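PDB 4R7W: cytosine deaminase, which probably catalyses the hydrolytic deamination of cytosine to uracil and ammonia, as a metal-dependent amidohydrolase holding an iron(II) ion. Local coordinates for residues 58-63 against 116-121; 90-95 against 127-132; 210-215 against 239-244. One frame throughout, in Å; residues are numbered along the deposited sequence.

Contact 1 of 3, residues 58-63 against 116-121; sequences HLDATL and THVDVT. With FE2 (Fe (II) ion), chain L; O7U ((2R)-2-amino-2,5-dihydro-1,5,2-diazaphosphinin-6(1H)-one 2-oxide), chain M.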
loop_
_atom_site.group_PDB
_atom_site.type_symbol
_atom_site.label_atom_id
_atom_site.label_comp_id
_atom_site.label_asym_id
_atom_site.label_seq_id
_atom_site.Cartn_x
_atom_site.Cartn_y
_atom_site.Cartn_z
ATOM N N HIS B 58 1.107 18.014 -6.377
ATOM C CA HIS B 58 0.317 19.175 -6.765
ATOM C C HIS B 58 -0.115 19.978 -5.544
ATOM O O HIS B 58 -1.214 19.794 -5.032
ATOM C CB HIS B 58 -0.911 18.746 -7.561
ATOM C CG HIS B 58 -0.584 18.213 -8.921
ATOM N ND1 HIS B 58 -0.738 18.958 -10.070
ATOM C CD2 HIS B 58 -0.094 17.014 -9.313
ATOM C CE1 HIS B 58 -0.352 18.244 -11.112
ATOM N NE2 HIS B 58 0.050 17.065 -10.675
ATOM N N LEU B 59 0.745 20.876 -5.082
ATOM C CA LEU B 59 0.410 21.686 -3.909
ATOM C C LEU B 59 -0.719 22.708 -4.149
ATOM O O LEU B 59 -1.368 23.164 -3.209
ATOM C CB LEU B 59 1.650 22.393 -3.383
ATOM C CG LEU B 59 2.669 21.433 -2.769
ATOM C CD1 LEU B 59 3.806 22.208 -2.123
ATOM C CD2 LEU B 59 1.995 20.494 -1.768
ATOM N N ASP B 60 -0.954 23.085 -5.395
ATOM C CA ASP B 60 -2.020 24.052 -5.629
ATOM C C ASP B 60 -3.401 23.429 -5.416
ATOM O O ASP B 60 -4.342 24.113 -4.998
ATOM C CB ASP B 60 -1.874 24.759 -6.988
ATOM C CG ASP B 60 -1.985 23.817 -8.180
ATOM O OD1 ASP B 60 -2.389 24.298 -9.268
ATOM O OD2 ASP B 60 -1.658 22.617 -8.052
ATOM N N ALA B 61 -3.498 22.125 -5.663
ATOM C CA ALA B 61 -4.771 21.409 -5.575
ATOM C C ALA B 61 -4.982 20.657 -4.269
ATOM O O ALA B 61 -6.095 20.186 -4.004
ATOM C CB ALA B 61 -4.919 20.430 -6.749
ATOM N N THR B 62 -3.921 20.516 -3.475
ATOM C CA THR B 62 -3.979 19.689 -2.278
ATOM C C THR B 62 -5.126 20.101 -1.349
ATOM O O THR B 62 -5.413 21.277 -1.189
ATOM C CB THR B 62 -2.608 19.683 -1.509
ATOM O OG1 THR B 62 -2.599 18.644 -0.514
ATOM C CG2 THR B 62 -2.333 21.024 -0.856
ATOM N N LEU B 63 -5.782 19.107 -0.763
ATOM C CA LEU B 63 -6.818 19.321 0.253
ATOM C C LEU B 63 -8.069 20.000 -0.275
ATOM O O LEU B 63 -8.747 20.701 0.481
ATOM C CB LEU B 63 -6.272 20.073 1.482
ATOM C CG LEU B 63 -4.948 19.598 2.097
ATOM C CD1 LEU B 63 -4.694 20.342 3.394
ATOM C CD2 LEU B 63 -4.917 18.107 2.341
ATOM N N THR B 116 6.806 20.776 -6.826
ATOM C CA THR B 116 5.372 20.895 -7.025
ATOM C C THR B 116 5.038 21.400 -8.416
ATOM O O THR B 116 5.732 22.244 -8.970
ATOM C CB THR B 116 4.676 21.811 -5.988
ATOM O OG1 THR B 116 3.256 21.723 -6.161
ATOM C CG2 THR B 116 5.088 23.273 -6.179
ATOM N N HIS B 117 3.975 20.839 -8.981
ATOM C CA HIS B 117 3.369 21.370 -10.194
ATOM C C HIS B 117 2.311 22.374 -9.768
ATOM O O HIS B 117 1.721 22.262 -8.686
ATOM C CB HIS B 117 2.764 20.239 -11.029
ATOM C CG HIS B 117 3.794 19.313 -11.598
ATOM N ND1 HIS B 117 4.220 19.385 -12.906
ATOM C CD2 HIS B 117 4.513 18.319 -11.022
ATOM C CE1 HIS B 117 5.154 18.475 -13.113
ATOM N NE2 HIS B 117 5.345 17.808 -11.989
ATOM N N VAL B 118 2.125 23.397 -10.592
ATOM C CA VAL B 118 1.140 24.421 -10.333
ATOM C C VAL B 118 0.456 24.672 -11.656
ATOM O O VAL B 118 1.118 24.930 -12.662
ATOM C CB VAL B 118 1.800 25.730 -9.866
ATOM C CG1 VAL B 118 0.750 26.723 -9.403
ATOM C CG2 VAL B 118 2.780 25.452 -8.756
ATOM N N ASP B 119 -0.863 24.567 -11.663
ATOM C CA ASP B 119 -1.629 24.862 -12.869
ATOM C C ASP B 119 -1.494 26.321 -13.283
ATOM O O ASP B 119 -1.939 27.233 -12.579
ATOM C CB ASP B 119 -3.090 24.513 -12.641
ATOM C CG ASP B 119 -3.932 24.625 -13.904
ATOM O OD1 ASP B 119 -5.150 24.425 -13.780
ATOM O OD2 ASP B 119 -3.391 24.889 -15.004
ATOM N N VAL B 120 -0.876 26.548 -14.435
ATOM C CA VAL B 120 -0.749 27.906 -14.957
ATOM C C VAL B 120 -1.788 28.213 -16.046
ATOM O O VAL B 120 -1.766 29.300 -16.612
ATOM C CB VAL B 120 0.671 28.200 -15.492
ATOM C CG1 VAL B 120 1.709 28.021 -14.361
ATOM C CG2 VAL B 120 0.996 27.295 -16.673
ATOM N N THR B 121 -2.681 27.262 -16.343
ATOM C CA THR B 121 -3.829 27.575 -17.218
ATOM C C THR B 121 -4.901 28.281 -16.404
ATOM O O THR B 121 -5.920 27.699 -16.040
ATOM C CB THR B 121 -4.416 26.355 -18.010
ATOM O OG1 THR B 121 -4.840 25.311 -17.117
ATOM C CG2 THR B 121 -3.394 25.808 -18.993
HETATM FE FE FE2 L . 0.790 15.004 -11.431
HETATM N N1 O7U M . -3.349 16.639 -13.203
HETATM C C2 O7U M . -2.891 15.728 -14.160
HETATM O O2 O7U M . -2.880 15.904 -15.389
HETATM N N3 O7U M . -2.390 14.521 -13.728
HETATM N N4 O7U M . -2.966 12.569 -11.937
HETATM O O4 O7U M . -0.813 13.698 -12.123
HETATM P P4 O7U M . -2.231 14.001 -12.205
HETATM C C5 O7U M . -2.877 15.291 -11.159
HETATM C C6 O7U M . -3.301 16.337 -11.773
HETATM O O HOH W 1 -3.650 26.763 -10.270
#

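Contact 2 of 3, residues 90-95 against 127-132; sequences ITPEDT and ALQALL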
loop_
_atom_site.group_PDB
_atom_site.type_symbol
_atom_site.label_atom_id
_atom_site.label_comp_id
_atom_site.label_asym_id
_atom_site.label_seq_id
_atom_site.Cartn_x
_atom_site.Cartn_y
_atom_site.Cartn_z
ATOM N N ILE B 90 -10.387 29.830 -6.646
ATOM C CA ILE B 90 -9.038 29.767 -6.116
ATOM C C ILE B 90 -8.487 31.177 -5.867
ATOM O O ILE B 90 -8.705 32.102 -6.655
ATOM C CB ILE B 90 -8.105 28.911 -7.015
ATOM C CG1 ILE B 90 -7.086 28.158 -6.161
ATOM C CG2 ILE B 90 -7.431 29.751 -8.091
ATOM C CD1 ILE B 90 -6.194 27.241 -6.961
ATOM N N THR B 91 -7.816 31.336 -4.732
ATOM C CA THR B 91 -7.206 32.606 -4.356
ATOM C C THR B 91 -5.813 32.339 -3.794
ATOM O O THR B 91 -5.531 31.233 -3.323
ATOM C CB THR B 91 -8.002 33.331 -3.253
ATOM O OG1 THR B 91 -7.778 32.675 -2.000
ATOM C CG2 THR B 91 -9.493 33.383 -3.570
ATOM N N PRO B 92 -4.939 33.356 -3.832
ATOM C CA PRO B 92 -3.584 33.190 -3.297
ATOM C C PRO B 92 -3.535 32.725 -1.835
ATOM O O PRO B 92 -2.662 31.931 -1.493
ATOM C CB PRO B 92 -2.990 34.597 -3.431
ATOM C CG PRO B 92 -3.712 35.191 -4.591
ATOM C CD PRO B 92 -5.109 34.663 -4.498
ATOM N N GLU B 93 -4.448 33.201 -0.995
ATOM C CA GLU B 93 -4.377 32.902 0.436
ATOM C C GLU B 93 -4.891 31.511 0.796
ATOM O O GLU B 93 -4.328 30.833 1.655
ATOM C CB GLU B 93 -5.134 33.951 1.252
ATOM C CG GLU B 93 -4.979 33.781 2.761
ATOM C CD GLU B 93 -3.524 33.859 3.220
ATOM O OE1 GLU B 93 -3.142 33.084 4.125
ATOM O OE2 GLU B 93 -2.767 34.697 2.680
ATOM N N ASP B 94 -5.974 31.091 0.157
ATOM C CA ASP B 94 -6.494 29.756 0.410
ATOM C C ASP B 94 -5.494 28.715 -0.101
ATOM O O ASP B 94 -5.348 27.647 0.484
ATOM C CB ASP B 94 -7.868 29.579 -0.236
ATOM C CG ASP B 94 -8.358 28.148 -0.179
ATOM O OD1 ASP B 94 -8.706 27.674 0.926
ATOM O OD2 ASP B 94 -8.399 27.503 -1.245
ATOM N N THR B 95 -4.795 29.055 -1.179
ATOM C CA THR B 95 -3.739 28.211 -1.732
ATOM C C THR B 95 -2.547 28.101 -0.777
ATOM O O THR B 95 -2.026 27.010 -0.540
ATOM C CB THR B 95 -3.260 28.761 -3.088
ATOM O OG1 THR B 95 -4.381 28.890 -3.977
ATOM C CG2 THR B 95 -2.229 27.839 -3.712
ATOM N N ALA B 127 -2.577 30.783 -7.884
ATOM C CA ALA B 127 -1.867 29.724 -7.176
ATOM C C ALA B 127 -0.358 29.819 -7.390
ATOM O O ALA B 127 0.436 29.578 -6.464
ATOM C CB ALA B 127 -2.378 28.357 -7.615
ATOM N N LEU B 128 0.042 30.161 -8.609
ATOM C CA LEU B 128 1.460 30.352 -8.889
ATOM C C LEU B 128 2.019 31.458 -8.000
ATOM O O LEU B 128 3.051 31.268 -7.353
ATOM C CB LEU B 128 1.696 30.679 -10.360
ATOM C CG LEU B 128 3.164 30.925 -10.698
ATOM C CD1 LEU B 128 3.998 29.673 -10.416
ATOM C CD2 LEU B 128 3.308 31.376 -12.146
ATOM N N GLN B 129 1.324 32.594 -7.943
ATOM C CA GLN B 129 1.755 33.692 -7.072
ATOM C C GLN B 129 1.923 33.205 -5.626
ATOM O O GLN B 129 2.914 33.506 -4.962
ATOM C CB GLN B 129 0.773 34.871 -7.122
ATOM C CG GLN B 129 0.920 35.782 -5.918
ATOM C CD GLN B 129 -0.222 36.757 -5.739
ATOM O OE1 GLN B 129 -0.855 37.187 -6.706
ATOM N NE2 GLN B 129 -0.489 37.122 -4.487
ATOM N N ALA B 130 0.958 32.419 -5.164
ATOM C CA ALA B 130 0.980 31.874 -3.807
ATOM C C ALA B 130 2.180 30.960 -3.548
ATOM O O ALA B 130 2.874 31.100 -2.537
ATOM C CB ALA B 130 -0.322 31.125 -3.532
ATOM N N LEU B 131 2.413 30.012 -4.450
ATOM C CA LEU B 131 3.485 29.044 -4.256
ATOM C C LEU B 131 4.894 29.636 -4.386
ATOM O O LEU B 131 5.841 29.144 -3.764
ATOM C CB LEU B 131 3.273 27.802 -5.138
ATOM C CG LEU B 131 2.168 26.893 -4.568
ATOM C CD1 LEU B 131 1.585 25.979 -5.601
ATOM C CD2 LEU B 131 2.675 26.075 -3.370
ATOM N N LEU B 132 5.029 30.716 -5.150
ATOM C CA LEU B 132 6.304 31.414 -5.244
ATOM C C LEU B 132 6.680 31.999 -3.879
ATOM O O LEU B 132 7.843 31.968 -3.477
ATOM C CB LEU B 132 6.246 32.510 -6.316
ATOM C CG LEU B 132 6.246 32.003 -7.758
ATOM C CD1 LEU B 132 5.910 33.120 -8.746
ATOM C CD2 LEU B 132 7.591 31.379 -8.095
#

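Contact 3 of 3, residues 210-215 against 239-244; sequences CDEIDD and ASHTCA. With O7U ((2R)-2-amino-2,5-dihydro-1,5,2-diazaphosphinin-6(1H)-one 2-oxide), chain M.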
loop_
_atom_site.group_PDB
_atom_site.type_symbol
_atom_site.label_atom_id
_atom_site.label_comp_id
_atom_site.label_asym_id
_atom_site.label_seq_id
_atom_site.Cartn_x
_atom_site.Cartn_y
_atom_site.Cartn_z
ATOM N N CYS B 210 3.719 13.091 -19.023
ATOM C CA CYS B 210 3.926 12.538 -20.340
ATOM C C CYS B 210 3.175 11.234 -20.505
ATOM O O CYS B 210 3.458 10.255 -19.811
ATOM C CB CYS B 210 5.401 12.308 -20.578
ATOM S SG CYS B 210 5.825 12.105 -22.279
ATOM N N ASP B 211 2.205 11.245 -21.417
ATOM C CA ASP B 211 1.422 10.058 -21.751
ATOM C C ASP B 211 0.718 9.450 -20.530
ATOM O O ASP B 211 0.808 8.227 -20.292
ATOM C CB ASP B 211 2.309 9.012 -22.430
ATOM C CG ASP B 211 2.990 9.535 -23.692
ATOM O OD1 ASP B 211 4.222 9.361 -23.821
ATOM O OD2 ASP B 211 2.290 10.067 -24.581
ATOM N N GLU B 212 0.028 10.287 -19.754
ATOM C CA GLU B 212 -0.740 9.772 -18.610
ATOM C C GLU B 212 -2.078 9.214 -19.049
ATOM O O GLU B 212 -3.122 9.787 -18.746
ATOM C CB GLU B 212 -0.959 10.829 -17.522
ATOM C CG GLU B 212 -1.473 10.214 -16.188
ATOM C CD GLU B 212 -1.745 11.249 -15.103
ATOM O OE1 GLU B 212 -2.051 10.847 -13.956
ATOM O OE2 GLU B 212 -1.657 12.463 -15.400
ATOM N N ILE B 213 -2.046 8.095 -19.765
ATOM C CA ILE B 213 -3.257 7.538 -20.344
ATOM C C ILE B 213 -2.960 6.104 -20.770
ATOM O O ILE B 213 -1.792 5.753 -20.950
ATOM C CB ILE B 213 -3.701 8.401 -21.564
ATOM C CG1 ILE B 213 -5.036 7.945 -22.136
ATOM C CG2 ILE B 213 -2.632 8.393 -22.642
ATOM C CD1 ILE B 213 -5.548 8.888 -23.246
ATOM N N ASP B 214 -3.993 5.266 -20.904
ATOM C CA ASP B 214 -3.775 3.852 -21.220
ATOM C C ASP B 214 -3.779 3.521 -22.719
ATOM O O ASP B 214 -3.763 2.349 -23.096
ATOM C CB ASP B 214 -4.792 2.968 -20.495
ATOM C CG ASP B 214 -4.596 2.963 -18.999
ATOM O OD1 ASP B 214 -5.604 2.995 -18.254
ATOM O OD2 ASP B 214 -3.427 2.923 -18.574
ATOM N N ASP B 215 -3.801 4.547 -23.560
ATOM C CA ASP B 215 -3.752 4.372 -25.012
ATOM C C ASP B 215 -2.326 3.999 -25.439
ATOM O O ASP B 215 -1.414 4.790 -25.243
ATOM C CB ASP B 215 -4.184 5.684 -25.683
ATOM C CG ASP B 215 -4.173 5.618 -27.213
ATOM O OD1 ASP B 215 -4.460 6.655 -27.843
ATOM O OD2 ASP B 215 -3.884 4.560 -27.793
ATOM N N ALA B 239 10.433 12.922 -17.517
ATOM C CA ALA B 239 9.121 12.517 -17.988
ATOM C C ALA B 239 8.349 11.887 -16.837
ATOM O O ALA B 239 8.695 10.791 -16.368
ATOM C CB ALA B 239 9.250 11.519 -19.136
ATOM N N SER B 240 7.317 12.581 -16.365
ATOM C CA SER B 240 6.449 12.031 -15.330
ATOM C C SER B 240 5.373 11.121 -15.917
ATOM O O SER B 240 4.895 11.340 -17.048
ATOM C CB SER B 240 5.793 13.137 -14.495
ATOM O OG SER B 240 6.736 13.800 -13.657
ATOM N N HIS B 241 5.008 10.119 -15.120
ATOM C CA HIS B 241 3.985 9.118 -15.421
ATOM C C HIS B 241 4.391 8.102 -16.476
ATOM O O HIS B 241 4.795 6.987 -16.143
ATOM C CB HIS B 241 2.647 9.770 -15.777
ATOM C CG HIS B 241 2.024 10.510 -14.639
ATOM N ND1 HIS B 241 1.637 9.884 -13.474
ATOM C CD2 HIS B 241 1.711 11.821 -14.488
ATOM C CE1 HIS B 241 1.117 10.778 -12.652
ATOM N NE2 HIS B 241 1.158 11.964 -13.239
ATOM N N THR B 242 4.281 8.493 -17.741
ATOM C CA THR B 242 4.528 7.595 -18.863
ATOM C C THR B 242 3.720 6.301 -18.716
ATOM O O THR B 242 4.203 5.218 -19.030
ATOM C CB THR B 242 6.047 7.347 -19.134
ATOM O OG1 THR B 242 6.662 6.617 -18.046
ATOM C CG2 THR B 242 6.780 8.686 -19.346
ATOM N N CYS B 243 2.486 6.432 -18.230
ATOM C CA CYS B 243 1.613 5.264 -18.029
ATOM C C CYS B 243 1.396 4.464 -19.312
ATOM O O CYS B 243 1.262 3.237 -19.270
ATOM C CB CYS B 243 0.258 5.671 -17.452
ATOM S SG CYS B 243 0.321 6.671 -15.950
ATOM N N ALA B 244 1.353 5.157 -20.451
ATOM C CA ALA B 244 1.164 4.476 -21.734
ATOM C C ALA B 244 2.242 3.433 -22.037
ATOM O O ALA B 244 1.968 2.431 -22.711
ATOM C CB ALA B 244 1.056 5.482 -22.880
HETATM N N1 O7U M . -3.349 16.639 -13.203
HETATM C C2 O7U M . -2.891 15.728 -14.160
HETATM O O2 O7U M . -2.880 15.904 -15.389
HETATM N N3 O7U M . -2.390 14.521 -13.728
HETATM N N4 O7U M . -2.966 12.569 -11.937
HETATM O O4 O7U M . -0.813 13.698 -12.123
HETATM P P4 O7U M . -2.231 14.001 -12.205
HETATM C C5 O7U M . -2.877 15.291 -11.159
HETATM C C6 O7U M . -3.301 16.337 -11.773
HETATM O O HOH W 2 -0.978 1.757 -19.217
#

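Contact 1 of 3, residues 58-63 against 116-121
The imidazole of His58 is the filling of a sandwich: the CB methylene of His117 rests on one face, and the C5-C6 side of the bound phosphorus-containing cytosine analogue lies over the opposite one, toward its rim. His117 CB sits 4.0 Å from the centroid of the His58 ring, a CH-pi contact. The two imidazoles themselves are nearly parallel but slid so far apart that they barely overlap, and it is the methylene of His117 that does the touching. The His58 side chain starts away from strand 116-119, and the torsion that sets CG beside the backbone N (chi1 -69°) brings the ring back near it, with NE2 2.3 Å from the iron. His56, His209 and Asp308 complete the protein ligands, and the analogue adds its O4.

The turn that follows is pinned to the strand at two points. Leu59 N donates to Thr116 OG1 over 2.9 Å, and the CB and CG of Leu59 lie against the same hydroxyl oxygen. One residue on, Asp60 OD1 accepts from Asp119 N at 2.9 Å, the donor standing 47° out of the carboxylate plane. A water ties the same OD1 to Asp119 O, giving this buried oxygen two donors. Asp119 turns its own carboxylate elsewhere: its OD2 accepts from Thr121 N in an Asx turn and from Thr121 OG1, while OD1 meets Lys87 in a salt bridge.

The contact lies at the end of strand 47-57, beside its parallel neighbour 111-119. On the far flank of the latter, strand 143-149 carries Leu144, Ile146 and Val147 against residues 116-118. Helix 92-108 touches Leu59 through Thr102 and Ile103, and helix 126-137 sets Leu131 against Leu59, Asp60 and Val118.

Contact 2 of 3, residues 90-95 against 127-132
Thr95 meets Ala127 and Ala130 with its carbon side and keeps its oxygen for its own helix, an example of how a threonine can serve a close helix-helix contact. Its CB lies 3.8 Å from the CB of Ala130. Beyond CB the side chain forks. The methyl branch, CG2, stands anti to the backbone N and enters between the two alanines, one turn apart on helix 126-137, where it lies 3.9 Å from Ala127 CB. The hydroxyl branch, OG1, is directed back and donates to Thr91 O at 2.7 Å, approaching from above the carbonyl plane. Thr95 N reaches the same oxygen from the opposite face of that plane; two bonds grip the carbonyl, and the one from OG1 holds the rotation of the threonine side chain.

Pro92 brings the backbones closest, its CA 4.8 Å from that of Ala130. The methyl of Ala130 packs tightly against the first turn of the other helix, with its CB only 3.2 Å from Pro92 O. Toward solvent, the extended Gln129 chain crosses the proline ring obliquely, and its NE2 comes within 3.7 Å of Pro92 CB. Ahead of the helix, Ile90 adds its CD1, 4.0 Å from Ala127 CB. No hydrogen bond crosses between the segments, and small side chains allow the close approach. Thr91 is the N-cap of the first helix, its OG1 accepting from Asp94 N in a nearly straight bond (N-H...O 168°).

The contact therefore joins the start of helix 92-108 to the early turns of helix 126-137, the helices before and after strand 111-119. On the barrel side, Val118 of that strand touches Ala127 and Leu131. Leu128 faces Ile146 of strand 143-149 and also Ala167 and Met170 of helix 160-170.

Contact 3 of 3, residues 210-215 against 239-244
Cys210 and His241 form a parallel beta bridge at the ends of strands 205-210 and 237-241: Cys210 N donates to Ser240 O over 2.9 Å, Thr242 N returns a weak bond to Cys210 O, and, past the strands, Ala244 N bonds to Asp211 O at 3.1 Å. Backbone bonding thus continues past the strand ends, where the ligand-binding Glu212 lies.

This glutamate is at the centre of an inverse gamma turn. Its CG is anti to the backbone N (chi1 -167°) and the extended chain lies over His241, with CG making a CH-pi contact with the ring. The carboxylate stacks on the imidazole at only 13° between planes, its CD 3.5 Å above the ring centre. Both oxygens then reach the analogue: OE1 accepts from its N4, and OE2 from its N3 at 2.8 Å. From the ring edge, His241 NE2 donates to the ligand's O4 over 2.9 Å, the same oxygen that binds iron. Cys243 SG also packs on the glutamate chain, 4.0 Å from Glu212 CG.

Ligand-binding residues at and just beyond the C-terminal ends of parallel strands, beside a metal, are characteristic of the amidohydrolase TIM-barrel active site; the tetrahedral phosphorus, whose N4 and O4 are held here, is consistent with a mimic of the deamination intermediate.

Contacts 1 and 3 belong to one barrel sheet and approach the same ligand, from strands 47-57 and 111-119 on one side and strands 205-210 and 237-241 on the other; their centres lie about 19 Å apart. Contact 2 is one layer further out: its helices flank strand 111-119 in the chain, and its centre is about 9 Å from that of contact 1, which it touches, but about 28 Å from contact 3. In sequence, the segments of contacts 1 and 2 alternate, and contact 3 follows both. The protein thus builds its metal and ligand pocket from strand ends and the loops that follow them, with contact 2 in the helical layer behind contact 1.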